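Local structure of enoyl-CoA hydratase (Mycobacterium avium subsp. paratuberculosis, 4LK5) at residues C[121-133]-C[243-255]. The protein probably catalyses the reversible addition of water across the double bond of enoyl-CoA thioesters, as a member of the crotonase-like family. Numbering follows the deposited sequence.
Sequences LVRAIAALPHPVV and KLAINAATLTELD
A126 rests its CB against two leucine methyls of segment 243-255 that lie side by side, L254 CD2 and L251 CD1, each 4.1 Å away. The other branch of L254, CD1, reaches back one turn of helix 121-127 to V122 CG1, also at 4.1 Å. With CG of L254 anti to its backbone N (chi1 172°), both methyls meet the helix. L244 borders this group differently: its CD2 lies against the backbone carbonyl oxygens of A126, at 3.8 Å, and A127.

Where that helix ends, K243 inserts its ammonium among backbone carbonyls. A bend at chi2 (-114°) brings NZ into weak hydrogen bonds with A126 O (3.2 Å) and L128 O (2.9 Å), so the buried lysine probably offsets the negative end of the helix dipole. At the exposed edge, R123 and D255 form a salt bridge, NE to OD1 at 3.3 Å; the carboxylate oxygen lies in the guanidinium plane, although the two planes are turned 52° apart.

The contact thus joins helices 236-250 and 254-269 to the helix 113-127 and its turn into strand 132-136 of the crotonase-fold sheet. D152, just before strand 153-157, adds a long, weak ion pair to K243, and R187 of a second subunit packs on L251.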
loop_
_atom_site.group_PDB
_atom_site.type_symbol
_atom_site.label_atom_id
_atom_site.label_comp_id
_atom_site.label_asym_id
_atom_site.label_seq_id
_atom_site.Cartn_x
_atom_site.Cartn_y
_atom_site.Cartn_z
ATOM N N LEU C 121 12.629 15.130 14.271
ATOM C CA LEU C 121 12.321 13.918 15.023
ATOM C C LEU C 121 12.050 12.756 14.058
ATOM O O LEU C 121 12.742 11.725 14.093
ATOM C CB LEU C 121 11.132 14.159 15.948
ATOM C CG LEU C 121 10.357 12.971 16.531
ATOM C CD1 LEU C 121 11.243 11.815 16.901
ATOM C CD2 LEU C 121 9.592 13.464 17.746
ATOM N N VAL C 122 11.086 12.970 13.167
ATOM C CA VAL C 122 10.676 11.959 12.212
ATOM C C VAL C 122 11.841 11.434 11.376
ATOM O O VAL C 122 12.024 10.205 11.252
ATOM C CB VAL C 122 9.492 12.477 11.358
ATOM C CG1 VAL C 122 9.343 11.674 10.123
ATOM C CG2 VAL C 122 8.214 12.391 12.166
ATOM N N ARG C 123 12.664 12.331 10.853
ATOM C CA ARG C 123 13.870 11.888 10.125
ATOM C C ARG C 123 14.799 11.107 10.997
ATOM O O ARG C 123 15.499 10.242 10.500
ATOM C CB ARG C 123 14.711 13.044 9.593
ATOM C CG ARG C 123 14.025 13.827 8.505
ATOM C CD ARG C 123 14.970 14.688 7.715
ATOM N NE ARG C 123 14.161 15.657 6.989
ATOM C CZ ARG C 123 13.880 16.900 7.396
ATOM N NH1 ARG C 123 14.360 17.395 8.522
ATOM N NH2 ARG C 123 13.112 17.675 6.633
ATOM N N ALA C 124 14.859 11.438 12.284
ATOM C CA ALA C 124 15.835 10.779 13.165
ATOM C C ALA C 124 15.398 9.348 13.353
ATOM O O ALA C 124 16.220 8.450 13.321
ATOM C CB ALA C 124 15.956 11.483 14.502
ATOM N N ILE C 125 14.087 9.141 13.504
ATOM C CA ILE C 125 13.574 7.778 13.617
ATOM C C ILE C 125 13.825 6.949 12.370
ATOM O O ILE C 125 14.316 5.864 12.481
ATOM C CB ILE C 125 12.101 7.736 13.995
ATOM C CG1 ILE C 125 11.950 8.241 15.418
ATOM C CG2 ILE C 125 11.557 6.311 13.929
ATOM C CD1 ILE C 125 10.528 8.597 15.764
ATOM N N ALA C 126 13.500 7.472 11.199
ATOM C CA ALA C 126 13.706 6.755 9.927
ATOM C C ALA C 126 15.186 6.469 9.648
ATOM O O ALA C 126 15.534 5.448 9.052
ATOM C CB ALA C 126 13.085 7.541 8.762
ATOM N N ALA C 127 16.047 7.389 10.043
ATOM C CA ALA C 127 17.485 7.231 9.826
ATOM C C ALA C 127 18.182 6.311 10.875
ATOM O O ALA C 127 19.340 5.954 10.694
ATOM C CB ALA C 127 18.146 8.606 9.812
ATOM N N LEU C 128 17.483 5.928 11.945
ATOM C CA LEU C 128 18.109 5.189 13.061
ATOM C C LEU C 128 18.473 3.697 12.748
ATOM O O LEU C 128 17.576 2.872 12.559
ATOM C CB LEU C 128 17.165 5.273 14.261
ATOM C CG LEU C 128 17.583 4.872 15.690
ATOM C CD1 LEU C 128 19.072 5.012 15.898
ATOM C CD2 LEU C 128 16.814 5.714 16.724
ATOM N N PRO C 129 19.771 3.343 12.704
ATOM C CA PRO C 129 20.209 1.972 12.332
ATOM C C PRO C 129 19.891 0.848 13.346
ATOM O O PRO C 129 20.676 -0.088 13.523
ATOM C CB PRO C 129 21.730 2.099 12.168
ATOM C CG PRO C 129 22.032 3.551 12.184
ATOM C CD PRO C 129 20.912 4.255 12.890
ATOM N N HIS C 130 18.735 0.928 13.983
ATOM C CA HIS C 130 18.321 -0.054 14.916
ATOM C C HIS C 130 16.831 -0.175 14.834
ATOM O O HIS C 130 16.153 0.737 14.344
ATOM C CB HIS C 130 18.767 0.374 16.328
ATOM C CG HIS C 130 20.252 0.440 16.476
ATOM N ND1 HIS C 130 21.049 -0.683 16.424
ATOM C CD2 HIS C 130 21.093 1.493 16.576
ATOM C CE1 HIS C 130 22.319 -0.330 16.524
ATOM N NE2 HIS C 130 22.373 0.988 16.628
ATOM N N PRO C 131 16.288 -1.307 15.300
ATOM C CA PRO C 131 14.830 -1.368 15.325
ATOM C C PRO C 131 14.292 -0.339 16.299
ATOM O O PRO C 131 14.830 -0.200 17.398
ATOM C CB PRO C 131 14.561 -2.784 15.818
ATOM C CG PRO C 131 15.716 -3.564 15.294
ATOM C CD PRO C 131 16.892 -2.637 15.467
ATOM N N VAL C 132 13.274 0.404 15.879
ATOM C CA VAL C 132 12.620 1.375 16.738
ATOM C C VAL C 132 11.187 0.939 16.991
ATOM O O VAL C 132 10.440 0.734 16.043
ATOM C CB VAL C 132 12.619 2.759 16.092
ATOM C CG1 VAL C 132 11.839 3.731 16.976
ATOM C CG2 VAL C 132 14.044 3.237 15.879
ATOM N N VAL C 133 10.809 0.798 18.265
ATOM C CA VAL C 133 9.536 0.210 18.635
ATOM C C VAL C 133 8.615 1.212 19.262
ATOM O O VAL C 133 9.003 1.837 20.219
ATOM C CB VAL C 133 9.688 -0.894 19.686
ATOM C CG1 VAL C 133 8.327 -1.585 19.903
ATOM C CG2 VAL C 133 10.735 -1.898 19.280
ATOM N N LYS C 243 16.127 -2.802 8.161
ATOM C CA LYS C 243 15.392 -1.581 8.421
ATOM C C LYS C 243 15.568 -0.519 7.339
ATOM O O LYS C 243 14.581 0.054 6.843
ATOM C CB LYS C 243 15.875 -0.975 9.731
ATOM C CG LYS C 243 14.940 0.026 10.352
ATOM C CD LYS C 243 15.480 1.434 10.407
ATOM C CE LYS C 243 14.774 2.132 11.570
ATOM N NZ LYS C 243 14.931 3.589 11.594
ATOM N N LEU C 244 16.819 -0.271 6.977
ATOM C CA LEU C 244 17.140 0.825 6.137
ATOM C C LEU C 244 16.737 0.514 4.714
ATOM O O LEU C 244 16.289 1.377 3.989
ATOM C CB LEU C 244 18.632 1.166 6.259
ATOM C CG LEU C 244 19.015 1.773 7.648
ATOM C CD1 LEU C 244 20.520 1.984 7.824
ATOM C CD2 LEU C 244 18.321 3.086 7.922
ATOM N N ALA C 245 16.914 -0.730 4.314
ATOM C CA ALA C 245 16.502 -1.172 2.998
ATOM C C ALA C 245 14.979 -1.037 2.777
ATOM O O ALA C 245 14.539 -0.631 1.709
ATOM C CB ALA C 245 16.919 -2.610 2.792
ATOM N N ILE C 246 14.184 -1.394 3.768
ATOM C CA ILE C 246 12.749 -1.312 3.599
ATOM C C ILE C 246 12.348 0.157 3.606
ATOM O O ILE C 246 11.510 0.581 2.781
ATOM C CB ILE C 246 12.008 -2.094 4.680
ATOM C CG1 ILE C 246 12.644 -3.472 4.797
ATOM C CG2 ILE C 246 10.547 -2.248 4.347
ATOM C CD1 ILE C 246 11.843 -4.489 5.559
ATOM N N ASN C 247 12.973 0.929 4.507
ATOM C CA ASN C 247 12.698 2.349 4.586
ATOM C C ASN C 247 13.011 3.038 3.286
ATOM O O ASN C 247 12.209 3.846 2.815
ATOM C CB ASN C 247 13.440 3.004 5.737
ATOM C CG ASN C 247 12.597 3.090 6.999
ATOM O OD1 ASN C 247 12.987 3.717 7.977
ATOM N ND2 ASN C 247 11.471 2.418 7.006
ATOM N N ALA C 248 14.150 2.689 2.698
ATOM C CA ALA C 248 14.590 3.298 1.458
ATOM C C ALA C 248 13.678 2.920 0.294
ATOM O O ALA C 248 13.531 3.707 -0.618
ATOM C CB ALA C 248 16.029 2.908 1.139
ATOM N N ALA C 249 13.081 1.737 0.329
ATOM C CA ALA C 249 12.091 1.350 -0.667
ATOM C C ALA C 249 10.676 1.949 -0.483
ATOM O O ALA C 249 9.997 2.220 -1.484
ATOM C CB ALA C 249 11.980 -0.148 -0.750
ATOM N N THR C 250 10.264 2.189 0.769
ATOM C CA THR C 250 8.908 2.667 1.102
ATOM C C THR C 250 8.724 4.147 1.447
ATOM O O THR C 250 7.578 4.613 1.463
ATOM C CB THR C 250 8.380 1.953 2.360
ATOM O OG1 THR C 250 9.362 2.031 3.400
ATOM C CG2 THR C 250 8.078 0.518 2.062
ATOM N N LEU C 251 9.818 4.838 1.781
ATOM C CA LEU C 251 9.782 6.194 2.311
ATOM C C LEU C 251 10.512 7.185 1.396
ATOM O O LEU C 251 10.922 8.292 1.773
ATOM C CB LEU C 251 10.433 6.239 3.670
ATOM C CG LEU C 251 9.874 5.348 4.774
ATOM C CD1 LEU C 251 10.585 5.772 6.055
ATOM C CD2 LEU C 251 8.376 5.483 4.909
ATOM N N THR C 252 10.651 6.756 0.175
ATOM C CA THR C 252 11.087 7.583 -0.920
ATOM C C THR C 252 10.421 8.988 -0.874
ATOM O O THR C 252 11.031 9.966 -1.195
ATOM C CB THR C 252 10.745 6.744 -2.166
ATOM O OG1 THR C 252 11.948 6.215 -2.738
ATOM C CG2 THR C 252 9.916 7.425 -3.155
ATOM N N GLU C 253 9.171 9.094 -0.450
ATOM C CA GLU C 253 8.495 10.390 -0.494
ATOM C C GLU C 253 8.402 11.080 0.868
ATOM O O GLU C 253 7.687 12.062 1.011
ATOM C CB GLU C 253 7.080 10.215 -1.075
ATOM C CG GLU C 253 7.085 9.585 -2.451
ATOM C CD GLU C 253 8.033 10.297 -3.417
ATOM O OE1 GLU C 253 8.049 11.545 -3.391
ATOM O OE2 GLU C 253 8.747 9.635 -4.219
ATOM N N LEU C 254 9.106 10.558 1.862
ATOM C CA LEU C 254 9.010 11.107 3.185
ATOM C C LEU C 254 9.551 12.513 3.237
ATOM O O LEU C 254 8.910 13.388 3.807
ATOM C CB LEU C 254 9.797 10.260 4.165
ATOM C CG LEU C 254 9.908 10.875 5.554
ATOM C CD1 LEU C 254 8.495 11.010 6.145
ATOM C CD2 LEU C 254 10.804 10.068 6.473
ATOM N N ASP C 255 10.738 12.720 2.664
ATOM C CA ASP C 255 11.348 14.053 2.603
ATOM C C ASP C 255 10.513 15.161 1.881
ATOM O O ASP C 255 10.319 16.271 2.428
ATOM C CB ASP C 255 12.767 13.986 2.027
ATOM C CG ASP C 255 13.831 13.713 3.115
ATOM O OD1 ASP C 255 13.524 13.909 4.320
ATOM O OD2 ASP C 255 14.970 13.283 2.765
#